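Local structure of L-iditol 2-dehydrogenase (Clostridium scindens, 4OH1) at residues A[199-204]-A[217-222]. The protein probably oxidises polyols such as L-iditol with NAD+ as a zinc-dependent dehydrogenase of the medium-chain alcohol dehydrogenase type. Residues are numbered along the deposited sequence; the frame is centred on the assembly and turned at random.
Sequences STITVF and NGADYA
Asp220 reaches across to the backbone of Ile201 and supplies, from its side chain, the acceptor that a strand carbonyl would otherwise provide: its OD2 accepts from Ile201 N at 2.8 Å through the anti lone pair. With chi1 at -57°, CG sits beside Asp220's own nitrogen, which lets the carboxylate extend back along the start of strand 200-205. That backbone N of Asp220 in turn donates to Ile201 O (2.9 Å), though at a bent 131°. The same carbonyl also accepts from Tyr221 N at 3.1 Å, in a straighter bond of 164°; both donors lie in the carbonyl plane, so two N-H groups grip the carbonyl oxygen of the buried Ile201. Two residues further along, Val203 N donates to Tyr221 O at 2.9 Å, and Thr202 CA leans on this oxygen with a CA-H...O contact; Val203 O meets Ala222 CA in the same way.

These bonds join two parallel strands of a beta-alpha-beta unit in the Rossmann-type domain, linked by helix 208-216. The helix ends in a Schellman motif with Gly218 at positive phi, and the chain then turns into strand 221-224, an edge strand of the six-stranded parallel sheet within this chain.

On one face of the sheet, the ring of Tyr221 has Thr202 OG1 at its edge, 3.8 Å from CD2, with Thr200 CG2 also near the ring plane. The hydroxyl of Thr202 finds its polar partner in Tyr242 OH. On the opposite face, which carries Val203 and Ala222, Ala219 CB packs from the loop against Val203 CG2 (4.1 Å). Helix 184-194 lies against Ile201 and Val203, and its Arg194 donates from NE to Gly218 O. The negative charge of Asp220 OD2 is answered across the subunit boundary, by a salt bridge to Arg314 of the second subunit.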
ATOM      1  N   SER A 199      15.673 -11.793  -6.067  1.00 31.61           N
ATOM      2  CA  SER A 199      16.961 -12.388  -5.767  1.00 33.97           C
ATOM      3  C   SER A 199      16.998 -13.830  -6.231  1.00 36.99           C
ATOM      4  O   SER A 199      18.088 -14.374  -6.405  1.00 35.01           O
ATOM      5  CB  SER A 199      17.271 -12.265  -4.281  1.00 33.83           C
ATOM      6  OG  SER A 199      16.157 -12.679  -3.502  1.00 36.87           O
ATOM      7  N   THR A 200      15.833 -14.449  -6.437  1.00 34.21           N
ATOM      8  CA  THR A 200      15.775 -15.751  -7.138  1.00 35.80           C
ATOM      9  C   THR A 200      14.656 -15.782  -8.178  1.00 32.99           C
ATOM     10  O   THR A 200      13.557 -15.404  -7.877  1.00 30.69           O
ATOM     11  CB  THR A 200      15.581 -16.882  -6.160  1.00 39.22           C
ATOM     12  OG1 THR A 200      16.691 -16.893  -5.286  1.00 44.21           O
ATOM     13  CG2 THR A 200      15.527 -18.229  -6.860  1.00 39.73           C
ATOM     14  N   ILE A 201      14.979 -16.138  -9.426  1.00 33.33           N
ATOM     15  CA  ILE A 201      13.981 -16.205 -10.519  1.00 33.33           C
ATOM     16  C   ILE A 201      14.045 -17.577 -11.165  1.00 33.54           C
ATOM     17  O   ILE A 201      15.070 -17.950 -11.673  1.00 32.43           O
ATOM     18  CB  ILE A 201      14.230 -15.159 -11.589  1.00 31.83           C
ATOM     19  CG1 ILE A 201      14.220 -13.761 -10.970  1.00 31.70           C
ATOM     20  CG2 ILE A 201      13.162 -15.234 -12.630  1.00 32.02           C
ATOM     21  CD1 ILE A 201      14.728 -12.601 -11.851  1.00 30.86           C
ATOM     22  N   THR A 202      12.967 -18.341 -11.094  1.00 32.84           N
ATOM     23  CA  THR A 202      12.908 -19.687 -11.696  1.00 31.34           C
ATOM     24  C   THR A 202      11.771 -19.761 -12.676  1.00 32.62           C
ATOM     25  O   THR A 202      10.623 -19.432 -12.354  1.00 32.05           O
ATOM     26  CB  THR A 202      12.619 -20.722 -10.614  1.00 34.09           C
ATOM     27  OG1 THR A 202      13.628 -20.633  -9.612  1.00 32.98           O
ATOM     28  CG2 THR A 202      12.604 -22.126 -11.175  1.00 34.55           C
ATOM     29  N   VAL A 203      12.075 -20.158 -13.886  1.00 33.12           N
ATOM     30  CA  VAL A 203      11.066 -20.333 -14.933  1.00 34.03           C
ATOM     31  C   VAL A 203      10.768 -21.811 -15.171  1.00 36.41           C
ATOM     32  O   VAL A 203      11.665 -22.686 -15.122  1.00 37.04           O
ATOM     33  CB  VAL A 203      11.532 -19.656 -16.236  1.00 36.17           C
ATOM     34  CG1 VAL A 203      10.580 -19.902 -17.414  1.00 36.63           C
ATOM     35  CG2 VAL A 203      11.682 -18.140 -16.011  1.00 37.36           C
ATOM     36  N   PHE A 204       9.501 -22.090 -15.441  1.00 35.70           N
ATOM     37  CA  PHE A 204       9.048 -23.458 -15.664  1.00 39.62           C
ATOM     38  C   PHE A 204       8.450 -23.575 -17.066  1.00 39.16           C
ATOM     39  O   PHE A 204       7.701 -22.713 -17.454  1.00 38.89           O
ATOM     40  CB  PHE A 204       7.995 -23.859 -14.618  1.00 37.80           C
ATOM     41  CG  PHE A 204       8.484 -23.847 -13.217  1.00 38.24           C
ATOM     42  CD1 PHE A 204       8.572 -22.652 -12.512  1.00 40.20           C
ATOM     43  CD2 PHE A 204       8.807 -25.031 -12.551  1.00 40.41           C
ATOM     44  CE1 PHE A 204       8.993 -22.620 -11.188  1.00 37.38           C
ATOM     45  CE2 PHE A 204       9.221 -24.994 -11.224  1.00 35.93           C
ATOM     46  CZ  PHE A 204       9.309 -23.742 -10.558  1.00 37.05           C
ATOM     47  N   ASN A 217      17.566 -14.699 -20.747  1.00 35.64           N
ATOM     48  CA  ASN A 217      16.894 -13.454 -20.367  1.00 35.05           C
ATOM     49  C   ASN A 217      17.155 -13.023 -18.922  1.00 36.04           C
ATOM     50  O   ASN A 217      16.666 -11.993 -18.519  1.00 35.45           O
ATOM     51  CB  ASN A 217      15.374 -13.559 -20.619  1.00 33.86           C
ATOM     52  CG  ASN A 217      15.016 -13.218 -22.040  1.00 35.48           C
ATOM     53  OD1 ASN A 217      14.717 -12.087 -22.354  1.00 34.91           O
ATOM     54  ND2 ASN A 217      15.139 -14.186 -22.918  1.00 38.87           N
ATOM     55  N   GLY A 218      17.904 -13.814 -18.147  1.00 38.25           N
ATOM     56  CA  GLY A 218      18.223 -13.468 -16.753  1.00 36.39           C
ATOM     57  C   GLY A 218      17.667 -14.357 -15.666  1.00 36.07           C
ATOM     58  O   GLY A 218      17.831 -14.052 -14.514  1.00 33.79           O
ATOM     59  N   ALA A 219      17.043 -15.485 -16.003  1.00 35.35           N
ATOM     60  CA  ALA A 219      16.518 -16.326 -14.976  1.00 32.93           C
ATOM     61  C   ALA A 219      17.670 -16.996 -14.295  1.00 34.86           C
ATOM     62  O   ALA A 219      18.630 -17.336 -14.933  1.00 35.75           O
ATOM     63  CB  ALA A 219      15.649 -17.359 -15.562  1.00 34.30           C
ATOM     64  N   ASP A 220      17.547 -17.256 -13.011  1.00 32.72           N
ATOM     65  CA  ASP A 220      18.555 -18.036 -12.289  1.00 33.52           C
ATOM     66  C   ASP A 220      18.410 -19.524 -12.584  1.00 36.18           C
ATOM     67  O   ASP A 220      19.398 -20.220 -12.761  1.00 37.18           O
ATOM     68  CB  ASP A 220      18.457 -17.784 -10.761  1.00 34.30           C
ATOM     69  CG  ASP A 220      18.606 -16.320 -10.398  1.00 36.38           C
ATOM     70  OD1 ASP A 220      19.712 -15.819 -10.517  1.00 39.46           O
ATOM     71  OD2 ASP A 220      17.629 -15.628 -10.062  1.00 40.83           O
ATOM     72  N   TYR A 221      17.183 -20.027 -12.620  1.00 36.53           N
ATOM     73  CA  TYR A 221      16.975 -21.425 -12.889  1.00 37.00           C
ATOM     74  C   TYR A 221      15.848 -21.563 -13.893  1.00 36.36           C
ATOM     75  O   TYR A 221      14.944 -20.727 -13.972  1.00 32.68           O
ATOM     76  CB  TYR A 221      16.593 -22.155 -11.593  1.00 40.76           C
ATOM     77  CG  TYR A 221      17.602 -21.974 -10.513  1.00 40.00           C
ATOM     78  CD1 TYR A 221      18.847 -22.588 -10.598  1.00 41.16           C
ATOM     79  CD2 TYR A 221      17.358 -21.153  -9.444  1.00 39.25           C
ATOM     80  CE1 TYR A 221      19.790 -22.425  -9.633  1.00 40.89           C
ATOM     81  CE2 TYR A 221      18.330 -20.962  -8.454  1.00 40.62           C
ATOM     82  CZ  TYR A 221      19.530 -21.614  -8.580  1.00 42.15           C
ATOM     83  OH  TYR A 221      20.501 -21.450  -7.658  1.00 48.77           O
ATOM     84  N   ALA A 222      15.894 -22.637 -14.637  1.00 35.05           N
ATOM     85  CA  ALA A 222      14.876 -22.929 -15.627  1.00 37.21           C
ATOM     86  C   ALA A 222      14.595 -24.415 -15.608  1.00 37.86           C
ATOM     87  O   ALA A 222      15.479 -25.202 -15.849  1.00 37.86           O
ATOM     88  CB  ALA A 222      15.330 -22.492 -16.977  1.00 35.53           C
TER